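Local coordinates for DPS Protein (Brevibacillus brevis, PDB 1N1Q) that probably condenses and protects DNA during starvation, and binds iron at di-nuclear ferroxidase centres, probably to oxidise and store it in a hollow dodecamer, at residues V11-Q16 with L65-S70. Sequence-based numbering, arbitrary orientation.
Sequences VLLNRQ and LSIGGS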
ATOM      1  N   VAL A  11     -33.905   4.180 -11.044  1.00 16.13           N
ATOM      2  CA  VAL A  11     -34.556   3.511  -9.917  1.00 16.16           C
ATOM      3  C   VAL A  11     -34.444   1.988 -10.040  1.00 15.91           C
ATOM      4  O   VAL A  11     -34.128   1.299  -9.077  1.00 14.31           O
ATOM      5  CB  VAL A  11     -36.047   3.894  -9.811  1.00 16.33           C
ATOM      6  CG1 VAL A  11     -36.726   3.071  -8.721  1.00 17.15           C
ATOM      7  CG2 VAL A  11     -36.171   5.367  -9.496  1.00 16.45           C
ATOM      8  N   LEU A  12     -34.698   1.468 -11.233  1.00 15.94           N
ATOM      9  CA  LEU A  12     -34.620   0.032 -11.452  1.00 16.73           C
ATOM     10  C   LEU A  12     -33.182  -0.448 -11.331  1.00 15.75           C
ATOM     11  O   LEU A  12     -32.922  -1.557 -10.864  1.00 15.20           O
ATOM     12  CB  LEU A  12     -35.186  -0.320 -12.828  1.00 17.43           C
ATOM     13  CG  LEU A  12     -36.704  -0.120 -12.893  1.00 22.84           C
ATOM     14  CD1 LEU A  12     -37.196  -0.335 -14.310  1.00 26.53           C
ATOM     15  CD2 LEU A  12     -37.380  -1.095 -11.933  1.00 25.03           C
ATOM     16  N   LEU A  13     -32.246   0.394 -11.756  1.00 15.06           N
ATOM     17  CA  LEU A  13     -30.831   0.070 -11.657  1.00 15.08           C
ATOM     18  C   LEU A  13     -30.447  -0.025 -10.176  1.00 14.26           C
ATOM     19  O   LEU A  13     -29.793  -0.975  -9.757  1.00 13.81           O
ATOM     20  CB  LEU A  13     -30.003   1.159 -12.352  1.00 14.86           C
ATOM     21  CG  LEU A  13     -29.108   0.800 -13.554  1.00 16.77           C
ATOM     22  CD1 LEU A  13     -29.616  -0.438 -14.265  1.00 21.36           C
ATOM     23  CD2 LEU A  13     -29.056   1.990 -14.497  1.00 15.39           C
ATOM     24  N   ASN A  14     -30.864   0.962  -9.392  1.00 14.13           N
ATOM     25  CA  ASN A  14     -30.552   0.984  -7.962  1.00 14.34           C
ATOM     26  C   ASN A  14     -31.163  -0.191  -7.211  1.00 14.55           C
ATOM     27  O   ASN A  14     -30.658  -0.602  -6.168  1.00 14.03           O
ATOM     28  CB  ASN A  14     -30.999   2.307  -7.325  1.00 14.06           C
ATOM     29  CG  ASN A  14     -29.935   3.390  -7.432  1.00 14.64           C
ATOM     30  OD1 ASN A  14     -28.744   3.099  -7.346  1.00 14.45           O
ATOM     31  ND2 ASN A  14     -30.355   4.644  -7.594  1.00 12.97           N
ATOM     32  N   ARG A  15     -32.252  -0.729  -7.743  1.00 15.03           N
ATOM     33  CA  ARG A  15     -32.915  -1.875  -7.135  1.00 16.45           C
ATOM     34  C   ARG A  15     -31.941  -3.051  -7.192  1.00 14.89           C
ATOM     35  O   ARG A  15     -31.844  -3.843  -6.259  1.00 13.61           O
ATOM     36  CB  ARG A  15     -34.176  -2.212  -7.918  1.00 16.98           C
ATOM     37  CG  ARG A  15     -35.307  -2.769  -7.082  1.00 25.10           C
ATOM     38  CD  ARG A  15     -35.178  -4.259  -6.842  1.00 33.33           C
ATOM     39  NE  ARG A  15     -36.504  -4.862  -6.726  1.00 39.84           N
ATOM     40  CZ  ARG A  15     -37.411  -4.840  -7.701  1.00 46.33           C
ATOM     41  NH1 ARG A  15     -37.131  -4.249  -8.859  1.00 47.38           N
ATOM     42  NH2 ARG A  15     -38.604  -5.392  -7.516  1.00 49.09           N
ATOM     43  N   GLN A  16     -31.216  -3.155  -8.302  1.00 13.74           N
ATOM     44  CA  GLN A  16     -30.253  -4.231  -8.467  1.00 13.24           C
ATOM     45  C   GLN A  16     -28.972  -3.942  -7.694  1.00 12.69           C
ATOM     46  O   GLN A  16     -28.273  -4.858  -7.265  1.00 11.47           O
ATOM     47  CB  GLN A  16     -29.965  -4.458  -9.950  1.00 13.22           C
ATOM     48  CG  GLN A  16     -31.193  -4.895 -10.732  1.00 13.49           C
ATOM     49  CD  GLN A  16     -31.983  -5.981 -10.014  1.00 13.35           C
ATOM     50  OE1 GLN A  16     -31.419  -6.981  -9.567  1.00 14.13           O
ATOM     51  NE2 GLN A  16     -33.295  -5.787  -9.898  1.00 11.26           N
ATOM     52  N   LEU A  65     -24.723   6.539 -12.275  1.00 13.48           N
ATOM     53  CA  LEU A  65     -24.041   7.822 -12.350  1.00 14.18           C
ATOM     54  C   LEU A  65     -23.936   8.307 -13.800  1.00 14.12           C
ATOM     55  O   LEU A  65     -24.108   9.490 -14.080  1.00 13.40           O
ATOM     56  CB  LEU A  65     -22.635   7.703 -11.754  1.00 14.49           C
ATOM     57  CG  LEU A  65     -22.524   7.478 -10.241  1.00 16.16           C
ATOM     58  CD1 LEU A  65     -21.147   6.935  -9.895  1.00 17.79           C
ATOM     59  CD2 LEU A  65     -22.785   8.790  -9.517  1.00 17.02           C
ATOM     60  N   SER A  66     -23.654   7.380 -14.712  1.00 14.21           N
ATOM     61  CA  SER A  66     -23.513   7.695 -16.125  1.00 14.34           C
ATOM     62  C   SER A  66     -24.795   8.210 -16.769  1.00 14.83           C
ATOM     63  O   SER A  66     -24.734   8.863 -17.811  1.00 14.72           O
ATOM     64  CB  SER A  66     -23.010   6.469 -16.887  1.00 14.62           C
ATOM     65  OG  SER A  66     -21.699   6.136 -16.471  1.00 14.24           O
ATOM     66  N   ILE A  67     -25.948   7.925 -16.166  1.00 15.03           N
ATOM     67  CA  ILE A  67     -27.196   8.419 -16.732  1.00 15.97           C
ATOM     68  C   ILE A  67     -27.777   9.564 -15.899  1.00 16.37           C
ATOM     69  O   ILE A  67     -28.921   9.960 -16.095  1.00 16.65           O
ATOM     70  CB  ILE A  67     -28.257   7.296 -16.872  1.00 15.66           C
ATOM     71  CG1 ILE A  67     -28.546   6.666 -15.506  1.00 15.42           C
ATOM     72  CG2 ILE A  67     -27.788   6.268 -17.895  1.00 17.20           C
ATOM     73  CD1 ILE A  67     -29.846   5.853 -15.486  1.00 18.54           C
ATOM     74  N   GLY A  68     -26.990  10.072 -14.955  1.00 16.92           N
ATOM     75  CA  GLY A  68     -27.445  11.188 -14.145  1.00 17.15           C
ATOM     76  C   GLY A  68     -28.115  10.929 -12.809  1.00 17.40           C
ATOM     77  O   GLY A  68     -28.627  11.863 -12.197  1.00 17.24           O
ATOM     78  N   GLY A  69     -28.114   9.687 -12.338  1.00 17.65           N
ATOM     79  CA  GLY A  69     -28.732   9.408 -11.054  1.00 17.66           C
ATOM     80  C   GLY A  69     -27.709   9.280  -9.941  1.00 18.01           C
ATOM     81  O   GLY A  69     -26.519   9.492 -10.151  1.00 17.80           O
ATOM     82  N   SER A  70     -28.180   8.942  -8.748  1.00 18.72           N
ATOM     83  CA  SER A  70     -27.313   8.733  -7.600  1.00 19.00           C
ATOM     84  C   SER A  70     -27.528   7.296  -7.157  1.00 17.64           C
ATOM     85  O   SER A  70     -28.658   6.875  -6.927  1.00 16.93           O
ATOM     86  CB  SER A  70     -27.660   9.692  -6.461  1.00 19.90           C
ATOM     87  OG  SER A  70     -27.056  10.961  -6.662  1.00 25.42           O
TER
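Asn14 and Leu13 of helix 4-33 meet the turn that closes helix 39-66 in the four-helix bundle of this ferritin-like Dps subunit. That turn is a Schellman motif: Gly68, at positive phi, is its C-prime residue, with Gly68 N bonded to Leu65 O and Gly69 N to Val64 O. The packed side is apolar. Leu13, which is buried, and Ile67, which is partly exposed, meet tip to tip, CD2 of Leu13 lying 4.1 Å from CD1 of Ile67, and Val64, Thr126 and Leu130 also pack on Leu13. In Ile67, CG1 lies between the backbone N and the carbonyl carbon (chi1 59°) and an extended chi2 carries CD1 out to Leu13. The looser side is polar: Ser70 is exposed, its CB directed away from the helix, and its backbone alone takes part. Asn14 clasps the outgoing chain with both ends of its amide, OD1 accepting from Ile72 N while ND2 donates to Ser70 O. A leucine here would probably leave Ile72 N and Ser70 O without these partners and free the chain after the turn to shift. The ND2 to Ser70 O bond is 2.9 Å long and bent to 154° at the hydrogen, its donor tilted 29° from the carbonyl plane of Ser70.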